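Local structure of ATP-dependent Clp endopeptidase (Clostridium difficile, 3FES) at residues G46-V51 / I105-I110; E21-L26 / E78-S83; V55-A60 / D133-Q138. The protein probably unfolds proteins for degradation by the Clp protease in an ATP-dependent way, its helical N-terminal domain taking up substrates or adaptor proteins. All coordinates share one frame; numbering follows the deposited sequence. Where two conformers were deposited one is given.

Contact 1 (G46-V51 / I105-I110)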
loop_
_atom_site.group_PDB
_atom_site.type_symbol
_atom_site.label_atom_id
_atom_site.label_comp_id
_atom_site.label_asym_id
_atom_site.label_seq_id
_atom_site.Cartn_x
_atom_site.Cartn_y
_atom_site.Cartn_z
ATOM N N GLY A 46 -9.410 6.425 -3.233
ATOM C CA GLY A 46 -8.528 6.374 -4.389
ATOM C C GLY A 46 -8.664 5.089 -5.194
ATOM O O GLY A 46 -9.312 4.114 -4.759
ATOM N N ILE A 47 -8.049 5.102 -6.362
ATOM C CA ILE A 47 -8.053 3.948 -7.249
ATOM C C ILE A 47 -7.603 2.679 -6.505
ATOM O O ILE A 47 -8.192 1.600 -6.669
ATOM C CB ILE A 47 -7.175 4.239 -8.507
ATOM C CG1 ILE A 47 -7.891 5.251 -9.423
ATOM C CG2 ILE A 47 -6.856 2.933 -9.287
ATOM C CD1 ILE A 47 -6.983 5.854 -10.449
ATOM N N ALA A 48 -6.534 2.800 -5.709
ATOM C CA ALA A 48 -5.980 1.605 -5.045
ATOM C C ALA A 48 -7.022 0.977 -4.102
ATOM O O ALA A 48 -7.188 -0.240 -4.096
ATOM C CB ALA A 48 -4.650 1.914 -4.287
ATOM N N ALA A 49 -7.730 1.812 -3.336
ATOM C CA ALA A 49 -8.769 1.291 -2.449
ATOM C C ALA A 49 -9.870 0.617 -3.275
ATOM O O ALA A 49 -10.398 -0.429 -2.870
ATOM C CB ALA A 49 -9.382 2.424 -1.611
ATOM N N LYS A 50 -10.236 1.237 -4.400
ATOM C CA LYS A 50 -11.351 0.720 -5.232
ATOM C C LYS A 50 -10.929 -0.621 -5.883
ATOM O O LYS A 50 -11.715 -1.548 -5.939
ATOM C CB LYS A 50 -11.805 1.758 -6.275
ATOM C CG LYS A 50 -12.358 3.085 -5.691
ATOM C CD LYS A 50 -13.526 2.847 -4.750
ATOM C CE LYS A 50 -14.033 4.134 -4.033
ATOM N NZ LYS A 50 -14.229 5.341 -4.899
ATOM N N VAL A 51 -9.661 -0.720 -6.300
ATOM C CA VAL A 51 -9.106 -1.981 -6.831
ATOM C C VAL A 51 -9.158 -3.078 -5.746
ATOM O O VAL A 51 -9.667 -4.177 -5.981
ATOM C CB VAL A 51 -7.638 -1.801 -7.301
ATOM C CG1 VAL A 51 -6.961 -3.168 -7.572
ATOM C CG2 VAL A 51 -7.563 -0.904 -8.535
ATOM N N ILE A 105 1.877 11.699 -8.030
ATOM C CA ILE A 105 1.926 10.264 -7.679
ATOM C C ILE A 105 0.697 9.924 -6.840
ATOM O O ILE A 105 0.535 10.420 -5.697
ATOM C CB ILE A 105 3.212 9.896 -6.898
ATOM C CG1 ILE A 105 4.463 10.429 -7.625
ATOM C CG2 ILE A 105 3.259 8.362 -6.602
ATOM C CD1 ILE A 105 5.742 10.511 -6.680
ATOM N N GLY A 106 -0.190 9.126 -7.425
ATOM C CA GLY A 106 -1.449 8.736 -6.787
ATOM C C GLY A 106 -1.426 7.386 -6.100
ATOM O O GLY A 106 -0.429 6.629 -6.173
ATOM N N THR A 107 -2.540 7.044 -5.462
ATOM C CA THR A 107 -2.668 5.722 -4.838
ATOM C C THR A 107 -2.403 4.585 -5.822
ATOM O O THR A 107 -1.789 3.580 -5.458
ATOM C CB THR A 107 -4.016 5.509 -4.111
ATOM O OG1 THR A 107 -5.091 5.470 -5.045
ATOM C CG2 THR A 107 -4.248 6.621 -3.086
ATOM N N GLU A 108 -2.767 4.806 -7.075
ATOM C CA GLU A 108 -2.595 3.773 -8.127
ATOM C C GLU A 108 -1.105 3.480 -8.382
ATOM O O GLU A 108 -0.693 2.317 -8.629
ATOM C CB GLU A 108 -3.355 4.171 -9.427
ATOM C CG GLU A 108 -2.864 5.451 -10.134
ATOM C CD GLU A 108 -3.518 6.708 -9.608
ATOM O OE1 GLU A 108 -3.533 7.707 -10.373
ATOM O OE2 GLU A 108 -4.050 6.700 -8.472
ATOM N N HIS A 109 -0.294 4.528 -8.331
ATOM C CA HIS A 109 1.159 4.377 -8.519
ATOM C C HIS A 109 1.824 3.626 -7.376
ATOM O O HIS A 109 2.703 2.808 -7.619
ATOM C CB HIS A 109 1.862 5.708 -8.814
ATOM C CG HIS A 109 1.221 6.494 -9.920
ATOM N ND1 HIS A 109 1.350 6.163 -11.260
ATOM C CD2 HIS A 109 0.380 7.551 -9.871
ATOM C CE1 HIS A 109 0.647 7.016 -11.987
ATOM N NE2 HIS A 109 0.066 7.879 -11.171
ATOM N N ILE A 110 1.365 3.867 -6.153
ATOM C CA ILE A 110 1.879 3.144 -4.987
ATOM C C ILE A 110 1.491 1.670 -5.085
ATOM O O ILE A 110 2.317 0.818 -4.876
ATOM C CB ILE A 110 1.419 3.778 -3.679
ATOM C CG1 ILE A 110 1.893 5.249 -3.657
ATOM C CG2 ILE A 110 1.972 2.967 -2.441
ATOM C CD1 ILE A 110 1.416 6.045 -2.384
HETATM O O HOH W 1 -6.126 7.229 -6.814
#
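Two helix N-termini meet here, the first turn of helix 47-55 against that of helix 107-117, with the Thr107 hydroxyl set before the opening amides of its partner. Ala48 N donates to Thr107 OG1 over 3.1 Å in an almost straight bond, 172° at the hydrogen. The hydroxyl is offered by a chi1 of 67°, which sets OG1 between the backbone N and the carbonyl carbon. Ile47 N also lies close to OG1 but at a poor angle, and gives its proton to a water at 2.9 Å instead. The same water bonds Thr107 OG1 at 2.7 Å and donates to Glu108 OE2, so one molecule ties both helix starts together.

Beside these bonds, the Ile47 side chain runs across the bent chain of Glu108: CG2 rests on Glu108 CB at 3.7 Å, and CD1 touches the carboxylate at OE2, 3.6 Å away. On the other flank Ala48 CB packs on Thr107 CB at 3.7 Å. Leu40 of helix 33-43 touches both Ala48 and Thr107, and Leu139 touches Ile47 and Glu108. Each helix has a glycine N-cap, and the two starts are joined within the helical bundle of the Clp N-terminal domain.

Contact 2 (E21-L26 / E78-S83); sequences ESAKSL and EDIVLS
This is a helix-to-loop contact at the periphery of the domain, part apolar and part polar: Ala23 and Lys24, in the last turn of helix 10-25, meet Glu78 and Ile80 in the extended approach to strand 81-82. The apolar half is formed by Ile80, which turns its side chain toward the helix. Its chi1 of 69° places CG1 between the backbone N and the carbonyl carbon, and from there CD1 reaches Ala23 CB at 3.7 Å. The other branch, CG2, lies 4.2 Å from CG of Lys24, so the isoleucine is flanked by the alanine methyl on one branch and by the base of the lysine chain on the other.

The Lys24 chain then extends past Ile80 toward Glu78 and ends on a backbone acceptor. NZ donates to Glu78 O over 2.6 Å, a short bond, arriving well above the carbonyl plane, some 55° out of it. The final lysine torsion, chi4 at -111°, departs from a staggered value, a twist that brings NZ round to the oxygen. Asp79 OD1 stands 4.5 Å from NZ, too far for a salt bridge, though its negative charge may still favour the ammonium from there.

Backbone bonds between Lys24 and Ile76 and between Leu26 and Gly73 hold the preceding part of the loop to the same helix end. Further along, Val81 pairs with Asn29 and Val31, making the small parallel sheet of strands 30-31 and 81-82. Val31 touches both Ala23 and Ile80, and Phe20, a turn earlier in helix 10-25, also packs on Ile80, so the isoleucine sits between the helix and the two-stranded sheet.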
loop_
_atom_site.group_PDB
_atom_site.type_symbol
_atom_site.label_atom_id
_atom_site.label_comp_id
_atom_site.label_asym_id
_atom_site.label_seq_id
_atom_site.Cartn_x
_atom_site.Cartn_y
_atom_site.Cartn_z
ATOM N N GLU A 21 -0.352 4.968 10.879
ATOM C CA GLU A 21 -1.342 4.841 11.956
ATOM C C GLU A 21 -1.669 3.381 12.211
ATOM O O GLU A 21 -1.802 2.973 13.372
ATOM C CB GLU A 21 -2.614 5.611 11.601
ATOM C CG GLU A 21 -3.711 5.593 12.665
ATOM C CD GLU A 21 -5.045 6.103 12.089
ATOM O OE1 GLU A 21 -5.955 5.289 11.825
ATOM O OE2 GLU A 21 -5.170 7.315 11.848
ATOM N N SER A 22 -1.779 2.598 11.139
ATOM C CA SER A 22 -1.994 1.161 11.295
ATOM C C SER A 22 -0.864 0.441 12.006
ATOM O O SER A 22 -1.126 -0.355 12.895
ATOM C CB SER A 22 -2.236 0.501 9.964
ATOM O OG SER A 22 -3.549 0.868 9.533
ATOM N N ALA A 23 0.376 0.703 11.600
ATOM C CA ALA A 23 1.545 0.089 12.251
ATOM C C ALA A 23 1.527 0.407 13.753
ATOM O O ALA A 23 1.674 -0.471 14.617
ATOM C CB ALA A 23 2.829 0.610 11.596
ATOM N N LYS A 24 1.333 1.684 14.075
ATOM C CA LYS A 24 1.313 2.074 15.468
ATOM C C LYS A 24 0.261 1.296 16.270
ATOM O O LYS A 24 0.549 0.804 17.387
ATOM C CB LYS A 24 1.023 3.569 15.599
ATOM C CG LYS A 24 2.206 4.471 15.264
ATOM C CD LYS A 24 1.790 5.927 15.567
ATOM C CE LYS A 24 2.728 6.921 14.938
ATOM N NZ LYS A 24 3.497 7.620 15.998
ATOM N N SER A 25 -0.945 1.232 15.702
ATOM C CA SER A 25 -2.080 0.522 16.276
ATOM C C SER A 25 -1.734 -0.905 16.632
ATOM O O SER A 25 -2.172 -1.403 17.665
ATOM C CB SER A 25 -3.257 0.505 15.307
ATOM O OG SER A 25 -3.927 1.740 15.325
ATOM N N LEU A 26 -0.960 -1.549 15.760
ATOM C CA LEU A 26 -0.579 -2.964 15.920
ATOM C C LEU A 26 0.690 -3.183 16.760
ATOM O O LEU A 26 1.135 -4.334 16.939
ATOM C CB LEU A 26 -0.400 -3.591 14.544
ATOM C CG LEU A 26 -1.636 -3.566 13.640
ATOM C CD1 LEU A 26 -1.241 -3.934 12.246
ATOM C CD2 LEU A 26 -2.788 -4.480 14.215
ATOM N N GLU A 78 5.072 7.103 20.099
ATOM C CA GLU A 78 6.182 7.859 19.490
ATOM C C GLU A 78 6.307 7.606 17.981
ATOM O O GLU A 78 5.525 6.835 17.416
ATOM C CB GLU A 78 7.513 7.576 20.201
ATOM C CG GLU A 78 8.061 6.179 19.968
ATOM C CD GLU A 78 7.650 5.215 21.054
ATOM O OE1 GLU A 78 7.051 5.661 22.060
ATOM O OE2 GLU A 78 7.931 4.008 20.905
ATOM N N ASP A 79 7.287 8.256 17.344
ATOM C CA ASP A 79 7.556 8.098 15.903
ATOM C C ASP A 79 8.198 6.764 15.576
ATOM O O ASP A 79 9.025 6.250 16.329
ATOM C CB ASP A 79 8.462 9.221 15.381
ATOM C CG ASP A 79 7.839 10.601 15.530
ATOM O OD1 ASP A 79 6.611 10.736 15.361
ATOM O OD2 ASP A 79 8.582 11.558 15.804
ATOM N N ILE A 80 7.796 6.247 14.420
ATOM C CA ILE A 80 8.220 4.978 13.851
ATOM C C ILE A 80 8.701 5.234 12.387
ATOM O O ILE A 80 8.593 6.375 11.897
ATOM C CB ILE A 80 7.045 4.020 13.840
ATOM C CG1 ILE A 80 6.010 4.496 12.841
ATOM C CG2 ILE A 80 6.390 3.887 15.263
ATOM C CD1 ILE A 80 5.182 3.411 12.333
ATOM N N VAL A 81 9.198 4.208 11.678
ATOM C CA VAL A 81 9.976 4.460 10.438
ATOM C C VAL A 81 9.664 3.499 9.306
ATOM O O VAL A 81 9.208 2.392 9.563
ATOM C CB VAL A 81 11.518 4.453 10.708
ATOM C CG1 VAL A 81 11.886 5.571 11.709
ATOM C CG2 VAL A 81 11.961 3.123 11.272
ATOM N N LEU A 82 9.881 3.950 8.058
ATOM C CA LEU A 82 9.718 3.100 6.892
ATOM C C LEU A 82 10.855 2.084 6.787
ATOM O O LEU A 82 12.013 2.423 7.004
ATOM C CB LEU A 82 9.713 3.924 5.614
ATOM C CG LEU A 82 8.581 4.958 5.484
ATOM C CD1 LEU A 82 8.903 5.823 4.289
ATOM C CD2 LEU A 82 7.278 4.203 5.278
ATOM N N SER A 83 10.496 0.861 6.419
ATOM C CA SER A 83 11.519 -0.134 6.079
ATOM C C SER A 83 12.161 0.235 4.697
ATOM O O SER A 83 11.614 1.033 3.936
ATOM C CB SER A 83 10.871 -1.506 5.932
ATOM O OG SER A 83 10.018 -1.490 4.826
#

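Contact 3 (V55-A60 / D133-Q138); sequences VGFTEA and DRTLAQ
Val55, just before the Schellman turn at Gly56, packs against one side of helix 132-142, meeting in turn Arg134, Thr135 and Gln138. At Arg134 it is the backbone that touches: Val55 CG1 lies 4.1 Å from Arg134 O, while the long side chain stays at the border of the contact.

Thr135 is the centre of the contact. Its side chain and that of Val55 cross at about a right angle, and both valine methyls lean on the hydroxyl oxygen, CG2 at 3.7 Å from Thr135 OG1 and CG1 at 4.0 Å. CG1 is also 4.0 Å from Thr135 CA, so this methyl sits down on the helix backbone itself. With chi1 at -59°, OG1 lies beside the backbone N and bonds Val131 O, in the loop just before the helix, so the hydroxyl is already satisfied where the valine methyls lean on it. The Phe57 ring comes more distantly to the same oxygen, presenting its edge, with CE1 4.4 Å from Thr135 OG1. That ring also packs on Leu126 and Ala129 of helix 120-129. Between Val55 and Phe57, Gly56, with positive phi, ends helix 47-55 in the Schellman motif.

One turn on, Gln138 offers only the base of its side chain: CB is 4.1 Å from Val55 CG1. The chain then bends at chi2, 72°, and its amide NE2 is bonded to Asp142 OD1 farther along the helix.

No hydrogen bond crosses between the two segments. Thr135 OG1 and Gln138 NE2 both find their partners on the side of the second segment, and what holds the segments together is van der Waals packing of the valine methyls, with the Phe57 edge a distant addition.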
loop_
_atom_site.group_PDB
_atom_site.type_symbol
_atom_site.label_atom_id
_atom_site.label_comp_id
_atom_site.label_asym_id
_atom_site.label_seq_id
_atom_site.Cartn_x
_atom_site.Cartn_y
_atom_site.Cartn_z
ATOM N N VAL A 55 -11.467 -6.578 -5.842
ATOM C CA VAL A 55 -10.974 -7.940 -5.891
ATOM C C VAL A 55 -11.347 -8.707 -4.624
ATOM O O VAL A 55 -11.159 -9.921 -4.572
ATOM C CB VAL A 55 -9.424 -8.042 -6.162
ATOM C CG1 VAL A 55 -9.002 -7.146 -7.345
ATOM C CG2 VAL A 55 -8.607 -7.747 -4.908
ATOM N N GLY A 56 -11.831 -8.006 -3.598
ATOM C CA GLY A 56 -12.376 -8.694 -2.420
ATOM C C GLY A 56 -11.824 -8.439 -1.018
ATOM O O GLY A 56 -12.355 -8.979 -0.051
ATOM N N PHE A 57 -10.767 -7.640 -0.874
ATOM C CA PHE A 57 -10.231 -7.364 0.456
ATOM C C PHE A 57 -11.098 -6.424 1.275
ATOM O O PHE A 57 -11.725 -5.497 0.733
ATOM C CB PHE A 57 -8.857 -6.730 0.370
ATOM C CG PHE A 57 -7.828 -7.618 -0.235
ATOM C CD1 PHE A 57 -7.355 -7.371 -1.522
ATOM C CD2 PHE A 57 -7.359 -8.726 0.460
ATOM C CE1 PHE A 57 -6.400 -8.203 -2.080
ATOM C CE2 PHE A 57 -6.401 -9.579 -0.100
ATOM C CZ PHE A 57 -5.940 -9.333 -1.356
ATOM N N THR A 58 -11.078 -6.631 2.587
ATOM C CA THR A 58 -11.638 -5.671 3.539
ATOM C C THR A 58 -10.519 -5.251 4.465
ATOM O O THR A 58 -9.490 -5.931 4.536
ATOM C CB THR A 58 -12.721 -6.316 4.428
ATOM O OG1 THR A 58 -12.189 -7.514 4.999
ATOM C CG2 THR A 58 -13.971 -6.658 3.609
ATOM N N GLU A 59 -10.708 -4.154 5.195
ATOM C CA GLU A 59 -9.731 -3.776 6.201
ATOM C C GLU A 59 -9.528 -4.870 7.263
ATOM O O GLU A 59 -8.389 -5.159 7.655
ATOM C CB GLU A 59 -10.165 -2.499 6.908
ATOM C CG GLU A 59 -10.520 -1.374 6.006
ATOM C CD GLU A 59 -10.821 -0.136 6.809
ATOM O OE1 GLU A 59 -10.594 -0.180 8.045
ATOM O OE2 GLU A 59 -11.272 0.874 6.211
ATOM N N ALA A 60 -10.632 -5.469 7.727
ATOM C CA ALA A 60 -10.581 -6.522 8.739
ATOM C C ALA A 60 -9.779 -7.726 8.264
ATOM O O ALA A 60 -8.964 -8.257 9.018
ATOM C CB ALA A 60 -12.005 -6.947 9.175
ATOM N N ASP A 133 -2.369 -11.474 -9.545
ATOM C CA ASP A 133 -2.485 -11.058 -10.938
ATOM C C ASP A 133 -3.829 -10.392 -11.200
ATOM O O ASP A 133 -3.938 -9.589 -12.117
ATOM C CB ASP A 133 -2.320 -12.249 -11.902
ATOM C CG ASP A 133 -0.851 -12.681 -12.070
ATOM O OD1 ASP A 133 0.083 -11.894 -11.754
ATOM O OD2 ASP A 133 -0.634 -13.809 -12.554
ATOM N N ARG A 134 -4.861 -10.775 -10.443
ATOM C CA ARG A 134 -6.181 -10.157 -10.595
ATOM C C ARG A 134 -6.151 -8.691 -10.147
ATOM O O ARG A 134 -6.766 -7.820 -10.765
ATOM C CB ARG A 134 -7.216 -10.938 -9.809
ATOM C CG ARG A 134 -7.357 -12.364 -10.343
ATOM C CD ARG A 134 -8.747 -12.887 -10.166
ATOM N NE ARG A 134 -9.632 -12.189 -11.078
ATOM C CZ ARG A 134 -9.948 -12.635 -12.287
ATOM N NH1 ARG A 134 -9.469 -13.795 -12.728
ATOM N NH2 ARG A 134 -10.751 -11.915 -13.058
ATOM N N THR A 135 -5.403 -8.440 -9.082
ATOM C CA THR A 135 -5.216 -7.065 -8.564
ATOM C C THR A 135 -4.511 -6.229 -9.613
ATOM O O THR A 135 -4.943 -5.113 -9.898
ATOM C CB THR A 135 -4.444 -7.081 -7.214
ATOM O OG1 THR A 135 -5.185 -7.855 -6.263
ATOM C CG2 THR A 135 -4.256 -5.689 -6.662
ATOM N N LEU A 136 -3.436 -6.760 -10.193
ATOM C CA LEU A 136 -2.755 -6.086 -11.288
ATOM C C LEU A 136 -3.674 -5.769 -12.484
ATOM O O LEU A 136 -3.627 -4.668 -13.016
ATOM C CB LEU A 136 -1.561 -6.899 -11.742
ATOM C CG LEU A 136 -0.735 -6.234 -12.841
ATOM C CD1 LEU A 136 -0.206 -4.892 -12.403
ATOM C CD2 LEU A 136 0.380 -7.200 -13.222
ATOM N N ALA A 137 -4.469 -6.741 -12.909
ATOM C CA ALA A 137 -5.395 -6.537 -14.013
ATOM C C ALA A 137 -6.384 -5.414 -13.701
ATOM O O ALA A 137 -6.593 -4.540 -14.523
ATOM C CB ALA A 137 -6.135 -7.841 -14.336
ATOM N N GLN A 138 -6.977 -5.452 -12.516
ATOM C CA GLN A 138 -8.013 -4.486 -12.114
ATOM C C GLN A 138 -7.401 -3.087 -12.009
ATOM O O GLN A 138 -8.019 -2.083 -12.387
ATOM C CB GLN A 138 -8.600 -4.861 -10.746
ATOM C CG GLN A 138 -9.764 -3.952 -10.326
ATOM C CD GLN A 138 -10.988 -4.228 -11.141
ATOM O OE1 GLN A 138 -11.487 -5.352 -11.132
ATOM N NE2 GLN A 138 -11.496 -3.206 -11.870
#

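Contacts 1 and 3 are neighbours, their centres 12 Å apart, and helix 47-55 serves both: its first turn meets helix 107-117, and Val55, farther along, meets helix 132-142. Val51, midway, joins them, with its CG1 3.6 Å from Thr135 O and 4.0 Å from Gln138 CB. Contact 2 lies across the centre of the chain from both, its centre 21 Å from that of contact 1 and 24 Å from that of contact 3; its nearest atoms are about 9 Å from contact 1 and about 7 Å from contact 3. The segments of the three contacts alternate along the sequence. The bound magnesium ion belongs with contact 1, about 4 Å from the Glu108 side chain.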